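Local coordinates for HMG box-containing protein 1 (Homo sapiens, PDB 3QVE) that represses transcription by binding the promoters of target genes in cell-cycle and Wnt control, and is represented here by its AXH domain, at residues A[73-78]-A[93-98]; A[107-112]-A[123-128]. One frame throughout, in Å; residues are numbered along the deposited sequence. Where two conformers were deposited one is given.

In the fold
Contacts 1 and 2 follow one another along the chain of the AXH domain and meet in space, their centres about 11 Å apart. Contact 1 joins the antiparallel hairpin strands 72-80 and 89-94; contact 2 closes a beta-alpha-beta unit around helix 111-118. F109 ties them together: its CD2 lies 3.4 Å from CD1 of L75 and its CZ 3.5 Å from CD2 of L77, while V125 of contact 2 sits on the other side of the ring plane. Further out, L95 O approaches Y110 CD2 at 3.6 Å. The ethanediols and the sulfate probably come from the crystallisation liquor; the sulfate lies by the 123-128 end of contact 2.

Contact 1: residues A[73-78]-A[93-98]. With EDO (1,2-ethanediol), chain N.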
loop_
_atom_site.group_PDB
_atom_site.type_symbol
_atom_site.label_atom_id
_atom_site.label_comp_id
_atom_site.label_asym_id
_atom_site.label_seq_id
_atom_site.Cartn_x
_atom_site.Cartn_y
_atom_site.Cartn_z
ATOM N N SER A 73 -1.554 -16.702 -2.957
ATOM C CA SER A 73 -2.137 -16.077 -1.772
ATOM C C SER A 73 -1.841 -14.589 -1.794
ATOM O O SER A 73 -0.697 -14.219 -1.956
ATOM C CB SER A 73 -1.497 -16.672 -0.499
ATOM O OG SER A 73 -2.009 -17.958 -0.325
ATOM N N VAL A 74 -2.874 -13.757 -1.608
ATOM C CA VAL A 74 -2.739 -12.316 -1.618
ATOM C C VAL A 74 -3.519 -11.664 -0.469
ATOM O O VAL A 74 -4.365 -12.297 0.124
ATOM C CB VAL A 74 -3.210 -11.734 -2.965
ATOM C CG1 VAL A 74 -2.247 -12.119 -4.084
ATOM C CG2 VAL A 74 -4.670 -12.092 -3.281
ATOM N N LEU A 75 -3.217 -10.411 -0.184
ATOM C CA LEU A 75 -3.937 -9.587 0.777
ATOM C C LEU A 75 -4.803 -8.650 -0.057
ATOM O O LEU A 75 -4.446 -8.284 -1.196
ATOM C CB LEU A 75 -2.976 -8.747 1.642
ATOM C CG LEU A 75 -2.003 -9.462 2.597
ATOM C CD1 LEU A 75 -0.877 -8.514 3.057
ATOM C CD2 LEU A 75 -2.774 -10.026 3.743
ATOM N N LYS A 76 -5.952 -8.290 0.507
ATOM C CA LYS A 76 -6.799 -7.250 -0.001
ATOM C C LYS A 76 -7.053 -6.317 1.142
ATOM O O LYS A 76 -7.523 -6.739 2.196
ATOM C CB LYS A 76 -8.082 -7.823 -0.567
ATOM C CG LYS A 76 -7.840 -8.535 -1.911
ATOM C CD LYS A 76 -9.094 -9.165 -2.532
ATOM C CE LYS A 76 -9.961 -8.150 -3.186
ATOM N NZ LYS A 76 -11.288 -8.701 -3.601
ATOM N N LEU A 77 -6.713 -5.060 0.923
ATOM C CA LEU A 77 -6.675 -4.037 1.979
ATOM C C LEU A 77 -7.409 -2.816 1.559
ATOM O O LEU A 77 -7.296 -2.419 0.400
ATOM C CB LEU A 77 -5.222 -3.614 2.231
ATOM C CG LEU A 77 -4.172 -4.681 2.454
ATOM C CD1 LEU A 77 -2.727 -4.059 2.490
ATOM C CD2 LEU A 77 -4.551 -5.456 3.785
ATOM N N THR A 78 -8.070 -2.134 2.500
ATOM C CA THR A 78 -8.759 -0.881 2.160
ATOM C C THR A 78 -8.198 0.206 3.026
ATOM O O THR A 78 -8.054 0.052 4.238
ATOM C CB THR A 78 -10.297 -0.983 2.323
ATOM O OG1 THR A 78 -10.785 -1.886 1.338
ATOM C CG2 THR A 78 -10.998 0.411 2.109
ATOM N N CYS A 93 -2.177 -6.941 -2.602
ATOM C CA CYS A 93 -0.716 -6.935 -2.526
ATOM C C CYS A 93 -0.213 -8.283 -2.037
ATOM O O CYS A 93 -0.972 -9.102 -1.551
ATOM C CB CYS A 93 -0.266 -5.795 -1.639
ATOM S SG CYS A 93 -0.646 -6.041 0.025
ATOM N N LYS A 94 1.077 -8.530 -2.191
ATOM C CA LYS A 94 1.668 -9.778 -1.713
ATOM C C LYS A 94 1.692 -9.826 -0.175
ATOM O O LYS A 94 1.702 -8.787 0.473
ATOM C CB LYS A 94 3.077 -9.956 -2.276
ATOM C CG LYS A 94 3.191 -9.893 -3.783
ATOM C CD LYS A 94 2.268 -10.885 -4.490
ATOM C CE LYS A 94 2.326 -10.768 -6.028
ATOM N NZ LYS A 94 1.035 -10.367 -6.592
ATOM N N LEU A 95 1.709 -11.032 0.389
ATOM C CA LEU A 95 1.667 -11.217 1.847
ATOM C C LEU A 95 2.854 -10.587 2.538
ATOM O O LEU A 95 2.737 -10.184 3.676
ATOM C CB LEU A 95 1.628 -12.694 2.214
ATOM C CG LEU A 95 0.528 -13.622 1.723
ATOM C CD1 LEU A 95 0.553 -15.023 2.447
ATOM C CD2 LEU A 95 -0.817 -12.995 1.890
ATOM N N ASP A 96 3.977 -10.483 1.828
ATOM C CA ASP A 96 5.213 -9.950 2.376
ATOM C C ASP A 96 5.383 -8.424 2.152
ATOM O O ASP A 96 6.447 -7.879 2.455
ATOM C CB ASP A 96 6.401 -10.670 1.712
ATOM C CG ASP A 96 6.362 -10.542 0.219
ATOM O OD1 ASP A 96 6.172 -9.415 -0.271
ATOM O OD2 ASP A 96 6.480 -11.569 -0.454
ATOM N N HIS A 97 4.354 -7.744 1.656
ATOM C CA HIS A 97 4.417 -6.284 1.417
ATOM C C HIS A 97 4.687 -5.550 2.753
ATOM O O HIS A 97 3.948 -5.711 3.717
ATOM C CB HIS A 97 3.111 -5.763 0.785
ATOM C CG HIS A 97 3.260 -4.473 0.054
ATOM N ND1 HIS A 97 3.577 -3.293 0.686
ATOM C CD2 HIS A 97 3.178 -4.185 -1.270
ATOM C CE1 HIS A 97 3.679 -2.324 -0.215
ATOM N NE2 HIS A 97 3.429 -2.837 -1.407
ATOM N N PRO A 98 5.769 -4.758 2.814
ATOM C CA PRO A 98 6.073 -3.954 4.007
ATOM C C PRO A 98 5.398 -2.586 3.980
ATOM O O PRO A 98 5.094 -2.065 2.898
ATOM C CB PRO A 98 7.573 -3.776 3.911
ATOM C CG PRO A 98 7.836 -3.691 2.432
ATOM C CD PRO A 98 6.804 -4.610 1.787
HETATM C C1 EDO N . -14.032 -7.031 -5.671
HETATM O O1 EDO N . -12.674 -7.370 -5.376
HETATM C C2 EDO N . -14.183 -6.610 -7.122
HETATM O O2 EDO N . -13.487 -7.551 -7.947
HETATM O O HOH W 1 1.884 -13.315 -1.646
#
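L75 and C93 face each other as an antiparallel hydrogen-bonded pair, closed by a nearly straight bond from L75 N to C93 O (2.9 Å, 177°) and a more bent one from C93 N to L75 O (3.0 Å, 153°). Beyond this pair strand 89-94 gives way to a type I turn from K94 to H97, tied by H97 N to K94 O at 3.1 Å. There a water takes over the bridging: it donates to S73 O (2.8 Å) and accepts from L95 N (3.1 Å), so the two backbones stay linked past the last direct bond.

The side chains of L75 and C93 lie on the same face of the sheet, and L77 joins them. With chi1 at 70°, C93 SG is tucked between its own backbone N and carbonyl carbon, from where it meets two leucine methyls: CD1 of L77 at 3.8 Å and CD1 of L75 at 3.9 Å. That L75 methyl also leans against the carbonyl oxygen of K94 and the CA of L95. L95, although in the turn, swings its end back over 73-78; its CD2 rests 3.8 Å from CG of L75, the two side chains crossing at a slant, and its CD1 reaches the CB of S73. On the outside, K76 turns away and gives its NZ to an ethanediol, while K94 NZ has a weak, long ion pair with E72.

Between 73-78 and 93-98 the polar links are thus made by main chain and water, while thiol and leucine methyls make an apolar patch held by van der Waals contact alone. Such a surface suits burial, consistent with F109 packing onto L75 and L77, whereas the lysine ends stay at the periphery.

Contact 2: residues A[107-112]-A[123-128]; sequences SSFYPS and CEVHIG. With EDO (1,2-ethanediol), chain E; SO4 (sulfate ion), chain D.
S108 uses both of its backbone polar groups to hold strand 123-124 in parallel register: its N donates to C123 O (2.9 Å) and its O accepts from V125 N (3.0 Å). Two CA-H...O contacts reinforce the pairing, S107 CA to C123 O at 3.1 Å and E124 CA to S108 O at 3.4 Å. Within 107-112, S108 OG accepts from Y110 N (2.8 Å) in an ST turn; it is also hydrogen-bonded to T114 OG1 of helix 111-118.

The main apolar contact is V125 on F109. In the conformer described, V125 CB stands 4.1 Å from the ring centroid, 11° off the normal, a CH-pi contact, and its CG1 reaches CZ at 3.7 Å. With an alanine in place of F109, V125 would probably lose its flat partner and a gap would open toward the hairpin leucines.

A sulfate, probably from the crystallisation liquor, accepts from H126 ND1 (2.6 Å to O3) and I127 N, and is also bonded by H64 NE2.

Y110 is the N-cap of helix 111-118, which links the two parallel strands, while strand 98-101 flanks S107 and strand 59-69 brings L61 against F109 and V125.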
loop_
_atom_site.group_PDB
_atom_site.type_symbol
_atom_site.label_atom_id
_atom_site.label_comp_id
_atom_site.label_asym_id
_atom_site.label_seq_id
_atom_site.Cartn_x
_atom_site.Cartn_y
_atom_site.Cartn_z
ATOM N N SER A 107 6.416 -2.389 9.210
ATOM C CA SER A 107 5.382 -3.309 9.653
ATOM C C SER A 107 4.922 -4.176 8.475
ATOM O O SER A 107 5.083 -3.801 7.323
ATOM C CB SER A 107 4.178 -2.506 10.213
ATOM O OG SER A 107 4.610 -1.495 11.132
ATOM N N SER A 108 4.310 -5.321 8.771
ATOM C CA SER A 108 3.904 -6.266 7.747
ATOM C C SER A 108 2.809 -7.122 8.328
ATOM O O SER A 108 2.680 -7.253 9.533
ATOM C CB SER A 108 5.119 -7.147 7.401
ATOM O OG SER A 108 4.784 -8.301 6.669
ATOM N N PHE A 109 1.999 -7.709 7.473
ATOM C CA PHE A 109 1.044 -8.728 7.936
ATOM C C PHE A 109 1.772 -10.032 8.186
ATOM O O PHE A 109 1.249 -10.877 8.931
ATOM C CB PHE A 109 -0.081 -8.928 6.881
ATOM C CG PHE A 109 -1.027 -7.770 6.801
ATOM C CD1 PHE A 109 -2.121 -7.716 7.635
ATOM C CD2 PHE A 109 -0.768 -6.680 5.970
ATOM C CE1 PHE A 109 -2.973 -6.608 7.600
ATOM C CE2 PHE A 109 -1.617 -5.585 5.938
ATOM C CZ PHE A 109 -2.715 -5.567 6.770
ATOM N N TYR A 110 2.959 -10.220 7.572
ATOM C CA TYR A 110 3.729 -11.463 7.748
ATOM C C TYR A 110 5.215 -11.124 7.897
ATOM O O TYR A 110 5.976 -11.214 6.918
ATOM C CB TYR A 110 3.531 -12.363 6.538
ATOM C CG TYR A 110 2.209 -13.066 6.550
ATOM C CD1 TYR A 110 2.052 -14.284 7.221
ATOM C CD2 TYR A 110 1.117 -12.506 5.914
ATOM C CE1 TYR A 110 0.818 -14.944 7.242
ATOM C CE2 TYR A 110 -0.101 -13.118 5.927
ATOM C CZ TYR A 110 -0.255 -14.339 6.604
ATOM O OH TYR A 110 -1.476 -14.948 6.602
ATOM N N PRO A 111 5.619 -10.676 9.092
ATOM C CA PRO A 111 6.974 -10.143 9.281
ATOM C C PRO A 111 8.074 -11.107 8.807
ATOM O O PRO A 111 9.026 -10.674 8.196
ATOM C CB PRO A 111 7.037 -9.943 10.780
ATOM C CG PRO A 111 5.622 -9.591 11.118
ATOM C CD PRO A 111 4.794 -10.475 10.299
ATOM N N SER A 112 7.903 -12.414 9.009
ATOM C CA SER A 112 8.934 -13.362 8.576
ATOM C C SER A 112 9.032 -13.455 7.081
ATOM O O SER A 112 10.138 -13.574 6.556
ATOM C CB SER A 112 8.704 -14.737 9.193
ATOM O OG SER A 112 8.849 -14.584 10.592
ATOM N N CYS A 123 7.353 -5.085 12.729
ATOM C CA CYS A 123 6.232 -5.282 13.626
ATOM C C CYS A 123 5.027 -5.757 12.820
ATOM O O CYS A 123 5.007 -5.720 11.580
ATOM C CB CYS A 123 5.824 -3.956 14.267
ATOM S SG CYS A 123 7.070 -3.048 15.201
ATOM N N GLU A 124 3.991 -6.141 13.509
ATOM C CA GLU A 124 2.750 -6.520 12.878
ATOM C C GLU A 124 1.907 -5.291 12.561
ATOM O O GLU A 124 1.758 -4.404 13.400
ATOM C CB GLU A 124 1.968 -7.427 13.828
ATOM C CG GLU A 124 2.061 -8.899 13.483
ATOM C CD GLU A 124 1.299 -9.785 14.471
ATOM O OE1 GLU A 124 1.833 -10.866 14.802
ATOM O OE2 GLU A 124 0.176 -9.411 14.900
ATOM N N VAL A 125 1.336 -5.252 11.370
ATOM C CA VAL A 125 0.423 -4.187 10.946
ATOM C C VAL A 125 -0.916 -4.398 11.615
ATOM O O VAL A 125 -1.347 -5.542 11.768
ATOM C CB VAL A 125 0.155 -4.214 9.418
ATOM C CG1 VAL A 125 -0.924 -3.173 9.018
ATOM C CG2 VAL A 125 1.434 -3.973 8.618
ATOM N N HIS A 126 -1.587 -3.319 12.006
ATOM C CA HIS A 126 -3.002 -3.414 12.466
ATOM C C HIS A 126 -3.868 -2.314 11.878
ATOM O O HIS A 126 -3.369 -1.219 11.535
ATOM C CB HIS A 126 -3.109 -3.257 13.986
ATOM C CG HIS A 126 -2.367 -4.309 14.741
ATOM N ND1 HIS A 126 -2.804 -5.615 14.824
ATOM C CD2 HIS A 126 -1.176 -4.264 15.381
ATOM C CE1 HIS A 126 -1.924 -6.323 15.511
ATOM N NE2 HIS A 126 -0.932 -5.526 15.866
ATOM N N ILE A 127 -5.172 -2.581 11.854
ATOM C CA ILE A 127 -6.175 -1.575 11.502
ATOM C C ILE A 127 -5.924 -0.300 12.337
ATOM O O ILE A 127 -5.622 -0.346 13.543
ATOM C CB ILE A 127 -7.594 -2.115 11.691
ATOM C CG1 ILE A 127 -7.863 -3.248 10.674
ATOM C CG2 ILE A 127 -8.631 -0.956 11.561
ATOM C CD1 ILE A 127 -9.140 -4.087 10.925
ATOM N N GLY A 128 -5.986 0.835 11.671
ATOM C CA GLY A 128 -5.653 2.100 12.291
ATOM C C GLY A 128 -4.285 2.609 11.903
ATOM O O GLY A 128 -4.046 3.798 11.983
HETATM C C1 EDO E . 4.661 -14.133 10.275
HETATM O O1 EDO E . 5.318 -14.121 8.976
HETATM C C2 EDO E . 5.649 -14.199 11.449
HETATM O O2 EDO E . 5.331 -13.307 12.532
HETATM S S SO4 D . -6.272 -5.933 13.495
HETATM O O1 SO4 D . -7.234 -6.865 12.951
HETATM O O2 SO4 D . -6.858 -4.886 14.301
HETATM O O3 SO4 D . -5.148 -6.603 14.129
HETATM O O4 SO4 D . -5.694 -5.256 12.367
#